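Local coordinates for protein endo-1,3-beta-glucanase, family GH16 (Zobellia galactanivorans, PDB 4BOW) that probably hydrolyses internal beta-1,3-glucosidic linkages of glucans such as laminarin, this chain being its family 16 catalytic domain, at residues P112-L117 with I143-Q148. The protein carries 1 engineered substitution. Sequence-based numbering, arbitrary orientation.
Sequences PAIWTL and IDILEQ. With GLC (alpha-D-glucopyranose), chain C; BGC (beta-D-glucopyranose), chain B.
Ile-143 joins Thr-116 through backbone and side chain: Thr-116 N donates to Ile-143 O (2.8 Å), while Ile-143 N reaches Thr-116 OG1. Threonine suits this place because its hydroxyl, set by chi1 78°, can accept from Ile-143 N while also bonding His-222. Asp-144 lies beside Trp-115, both pointing into the sugar cleft; carboxylate and indole planes stand 37° apart, and Asp-144 OD1 is 3.3 Å from Trp-115 CB. O1 of the alpha-glucose lies against both carboxylate oxygens, 2.8 Å from Asp-144 OD1. The glucose C6 lies over one indole face, 3.4 Å from Trp-115 CE2; the ring is a flat apolar floor, its NE1 held by Asn-227. With an alanine here, the glucose would probably lose the flat surface under its C6, and Asn-227 its indole donor. Next comes a classic beta bulge: Ile-145 and Leu-146 both face Ile-114, whose O accepts a weak bond from Ile-145 N and a straighter one from Leu-146 N (3.0 Å). The bulge is that of the ExDxxE signature of GH16 jelly rolls, whose first glutamate position is held by Ser-142 in this chain; it brings Asp-144 and Glu-147 to the same face. On the other face, Leu-146 CB packs on Ile-114 CD1 (3.8 Å). Glu-147, extended past the small Ala-113, accepts a bond from glucose O6 at OE1 (2.9 Å), where Trp-111 NE1 binds too. Gln-148 N ends the pairing with a weak bond to Pro-112 O.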
ATOM      1  N   PRO A 112      -2.142  -7.354  -3.329  1.00 11.06           N
ATOM      2  CA  PRO A 112      -2.204  -6.497  -2.121  1.00 11.46           C
ATOM      3  C   PRO A 112      -0.909  -5.711  -1.978  1.00 11.08           C
ATOM      4  O   PRO A 112       0.179  -6.169  -2.448  1.00 11.91           O
ATOM      5  CB  PRO A 112      -2.315  -7.537  -1.000  1.00 13.29           C
ATOM      6  CG  PRO A 112      -1.469  -8.731  -1.486  1.00 12.59           C
ATOM      7  CD  PRO A 112      -1.849  -8.778  -3.021  1.00 11.41           C
ATOM      8  N   ALA A 113      -0.982  -4.559  -1.297  1.00 10.28           N
ATOM      9  CA  ALA A 113       0.210  -3.833  -0.978  1.00 11.27           C
ATOM     10  C   ALA A 113       0.031  -3.001   0.256  1.00 10.68           C
ATOM     11  O   ALA A 113      -1.058  -2.501   0.584  1.00 10.88           O
ATOM     12  CB  ALA A 113       0.597  -2.915  -2.201  1.00 12.21           C
ATOM     13  N   ILE A 114       1.203  -2.855   0.926  1.00 10.30           N
ATOM     14  CA  ILE A 114       1.393  -1.952   2.039  1.00 10.18           C
ATOM     15  C   ILE A 114       2.598  -1.113   1.601  1.00 11.33           C
ATOM     16  O   ILE A 114       3.687  -1.667   1.418  1.00 10.92           O
ATOM     17  CB  ILE A 114       1.785  -2.691   3.364  1.00 10.96           C
ATOM     18  CG1 ILE A 114       0.683  -3.741   3.700  1.00 12.87           C
ATOM     19  CG2 ILE A 114       2.009  -1.674   4.502  1.00 12.73           C
ATOM     20  CD1 ILE A 114       1.150  -4.707   4.821  1.00 14.25           C
ATOM     21  N   TRP A 115       2.447   0.191   1.402  1.00 10.05           N
ATOM     22  CA  TRP A 115       3.532   0.945   0.796  1.00 10.69           C
ATOM     23  C   TRP A 115       3.419   2.411   1.175  1.00 10.72           C
ATOM     24  O   TRP A 115       2.498   2.819   1.880  1.00 11.33           O
ATOM     25  CB  TRP A 115       3.530   0.690  -0.726  1.00 11.76           C
ATOM     26  CG  TRP A 115       2.267   0.989  -1.495  1.00 10.52           C
ATOM     27  CD1 TRP A 115       1.011   0.431  -1.320  1.00 10.95           C
ATOM     28  CD2 TRP A 115       2.170   1.873  -2.608  1.00 11.00           C
ATOM     29  NE1 TRP A 115       0.137   0.913  -2.311  1.00 10.91           N
ATOM     30  CE2 TRP A 115       0.810   1.797  -3.073  1.00 10.90           C
ATOM     31  CE3 TRP A 115       3.091   2.740  -3.262  1.00 11.67           C
ATOM     32  CZ2 TRP A 115       0.366   2.489  -4.229  1.00 12.05           C
ATOM     33  CZ3 TRP A 115       2.626   3.432  -4.402  1.00 13.72           C
ATOM     34  CH2 TRP A 115       1.296   3.325  -4.879  1.00 12.86           C
ATOM     35  N   THR A 116       4.371   3.190   0.702  1.00 11.54           N
ATOM     36  CA  THR A 116       4.356   4.608   0.962  1.00 11.68           C
ATOM     37  C   THR A 116       4.576   5.417  -0.304  1.00 11.89           C
ATOM     38  O   THR A 116       5.144   4.927  -1.312  1.00 12.53           O
ATOM     39  CB  THR A 116       5.491   5.045   1.927  1.00 12.09           C
ATOM     40  OG1 THR A 116       6.782   5.129   1.201  1.00 12.95           O
ATOM     41  CG2 THR A 116       5.623   4.133   3.154  1.00 13.37           C
ATOM     42  N   LEU A 117       4.135   6.663  -0.309  1.00 11.52           N
ATOM     43  CA  LEU A 117       4.455   7.641  -1.351  1.00 10.99           C
ATOM     44  C   LEU A 117       4.953   8.872  -0.628  1.00 11.27           C
ATOM     45  O   LEU A 117       4.421   9.274   0.429  1.00 11.84           O
ATOM     46  CB  LEU A 117       3.242   8.073  -2.197  1.00 13.14           C
ATOM     47  CG  LEU A 117       2.873   7.075  -3.279  1.00 13.71           C
ATOM     48  CD1 LEU A 117       1.473   7.435  -3.817  1.00 14.86           C
ATOM     49  CD2 LEU A 117       4.000   7.105  -4.370  1.00 14.08           C
ATOM     50  N   ILE A 143       8.240   3.536  -1.003  1.00 13.26           N
ATOM     51  CA  ILE A 143       8.786   2.367  -0.320  1.00 12.99           C
ATOM     52  C   ILE A 143       7.715   1.316  -0.363  1.00 13.10           C
ATOM     53  O   ILE A 143       6.586   1.563   0.141  1.00 13.14           O
ATOM     54  CB  ILE A 143       9.120   2.659   1.118  1.00 13.58           C
ATOM     55  CG1 ILE A 143      10.149   3.844   1.174  1.00 16.59           C
ATOM     56  CG2 ILE A 143       9.645   1.385   1.826  1.00 17.89           C
ATOM     57  CD1 ILE A 143      10.393   4.426   2.607  1.00 18.07           C
ATOM     58  N   ASP A 144       7.954   0.123  -0.883  1.00 14.38           N
ATOM     59  CA  ASP A 144       6.992  -0.994  -0.734  1.00 14.12           C
ATOM     60  C   ASP A 144       7.341  -1.834   0.459  1.00 14.76           C
ATOM     61  O   ASP A 144       8.366  -2.620   0.333  1.00 17.50           O
ATOM     62  CB  ASP A 144       6.981  -1.860  -2.042  1.00 15.72           C
ATOM     63  CG  ASP A 144       6.452  -1.063  -3.199  1.00 16.27           C
ATOM     64  OD1 ASP A 144       5.252  -0.768  -3.174  1.00 34.02           O
ATOM     65  OD2 ASP A 144       7.023  -0.939  -4.268  1.00 25.93           O
ATOM     66  N   ILE A 145       6.543  -1.795   1.524  1.00 11.87           N
ATOM     67  CA  ILE A 145       6.769  -2.632   2.725  1.00 12.75           C
ATOM     68  C   ILE A 145       6.308  -4.076   2.410  1.00 12.15           C
ATOM     69  O   ILE A 145       6.979  -5.012   2.805  1.00 14.10           O
ATOM     70  CB  ILE A 145       5.968  -2.006   3.879  1.00 12.59           C
ATOM     71  CG1 ILE A 145       6.459  -0.598   4.138  1.00 14.03           C
ATOM     72  CG2 ILE A 145       6.191  -2.887   5.097  1.00 16.40           C
ATOM     73  CD1 ILE A 145       5.715   0.162   5.213  1.00 14.64           C
ATOM     74  N   LEU A 146       5.225  -4.221   1.654  1.00 11.99           N
ATOM     75  CA  LEU A 146       4.750  -5.534   1.292  1.00 12.47           C
ATOM     76  C   LEU A 146       4.096  -5.426  -0.048  1.00 12.26           C
ATOM     77  O   LEU A 146       3.198  -4.553  -0.266  1.00 13.57           O
ATOM     78  CB  LEU A 146       3.731  -6.008   2.345  1.00 13.33           C
ATOM     79  CG  LEU A 146       3.010  -7.349   2.121  1.00 16.47           C
ATOM     80  CD1 LEU A 146       1.835  -7.280   1.269  1.00 17.75           C
ATOM     81  CD2 LEU A 146       3.966  -8.509   1.684  1.00 16.06           C
ATOM     82  N   GLU A 147       4.387  -6.306  -0.985  1.00 13.70           N
ATOM     83  CA  GLU A 147       3.513  -6.640  -2.122  1.00 13.78           C
ATOM     84  C   GLU A 147       3.517  -8.127  -2.267  1.00 13.82           C
ATOM     85  O   GLU A 147       4.458  -8.806  -1.906  1.00 14.55           O
ATOM     86  CB  GLU A 147       3.899  -6.027  -3.454  1.00 14.20           C
ATOM     87  CG  GLU A 147       4.056  -4.496  -3.370  1.00 17.59           C
ATOM     88  CD  GLU A 147       4.555  -4.041  -4.720  1.00 17.31           C
ATOM     89  OE1 GLU A 147       3.873  -3.939  -5.768  1.00 17.52           O
ATOM     90  OE2 GLU A 147       5.845  -3.733  -4.931  1.00 22.50           O
ATOM     91  N   GLN A 148       2.390  -8.667  -2.784  1.00 13.68           N
ATOM     92  CA  GLN A 148       2.419 -10.034  -3.362  1.00 13.78           C
ATOM     93  C   GLN A 148       1.869  -9.947  -4.731  1.00 13.58           C
ATOM     94  O   GLN A 148       0.898  -9.220  -4.993  1.00 14.28           O
ATOM     95  CB  GLN A 148       1.597 -11.044  -2.540  1.00 16.16           C
ATOM     96  CG  GLN A 148       2.240 -11.551  -1.269  1.00 17.82           C
ATOM     97  CD  GLN A 148       1.631 -12.904  -0.880  1.00 15.92           C
ATOM     98  OE1 GLN A 148       0.409 -13.024  -0.664  1.00 15.56           O
ATOM     99  NE2 GLN A 148       2.483 -13.858  -0.642  1.00 15.72           N
TER
HETATM  100  C1  GLC C   1       4.832  -0.210  -6.322  1.00 18.90           C
HETATM  101  C2  GLC C   1       4.470   0.369  -7.673  1.00 15.30           C
HETATM  102  C3  GLC C   1       3.122   1.105  -7.716  1.00 15.16           C
HETATM  103  C4  GLC C   1       2.127   0.093  -7.170  1.00 12.39           C
HETATM  104  C5  GLC C   1       2.491  -0.094  -5.740  1.00 13.37           C
HETATM  105  C6  GLC C   1       1.528  -1.001  -4.920  1.00 14.35           C
HETATM  106  O1  GLC C   1       5.105   0.868  -5.442  1.00 21.74           O
HETATM  107  O2  GLC C   1       5.538   1.228  -8.036  1.00 16.90           O
HETATM  108  O3  GLC C   1       2.750   1.504  -9.075  1.00 14.67           O
HETATM  109  O4  GLC C   1       0.856   0.723  -7.216  1.00 13.98           O
HETATM  110  O5  GLC C   1       3.745  -0.800  -5.683  1.00 15.25           O
HETATM  111  O6  GLC C   1       1.462  -2.345  -5.537  1.00 13.58           O
HETATM  112  C2  BGC B   2       2.815   3.060 -10.844  1.00 14.13           C
HETATM  113  C3  BGC B   2       3.042   4.504 -11.148  1.00 16.89           C
HETATM  114  C4  BGC B   2       2.232   5.423 -10.204  1.00 16.13           C
HETATM  115  C5  BGC B   2       2.677   5.116  -8.747  1.00 14.06           C
HETATM  116  C6  BGC B   2       1.868   5.876  -7.701  1.00 16.61           C
HETATM  117  C1  BGC B   2       3.119   2.873  -9.376  1.00 13.12           C
HETATM  118  O2  BGC B   2       3.651   2.237 -11.599  1.00 15.84           O
HETATM  119  O3  BGC B   2       2.455   4.736 -12.474  1.00 16.87           O
HETATM  120  O4  BGC B   2       2.572   6.814 -10.390  1.00 16.44           O
HETATM  121  O5  BGC B   2       2.324   3.721  -8.550  1.00 13.91           O
HETATM  122  O6  BGC B   2       0.434   5.582  -7.827  1.00 16.11           O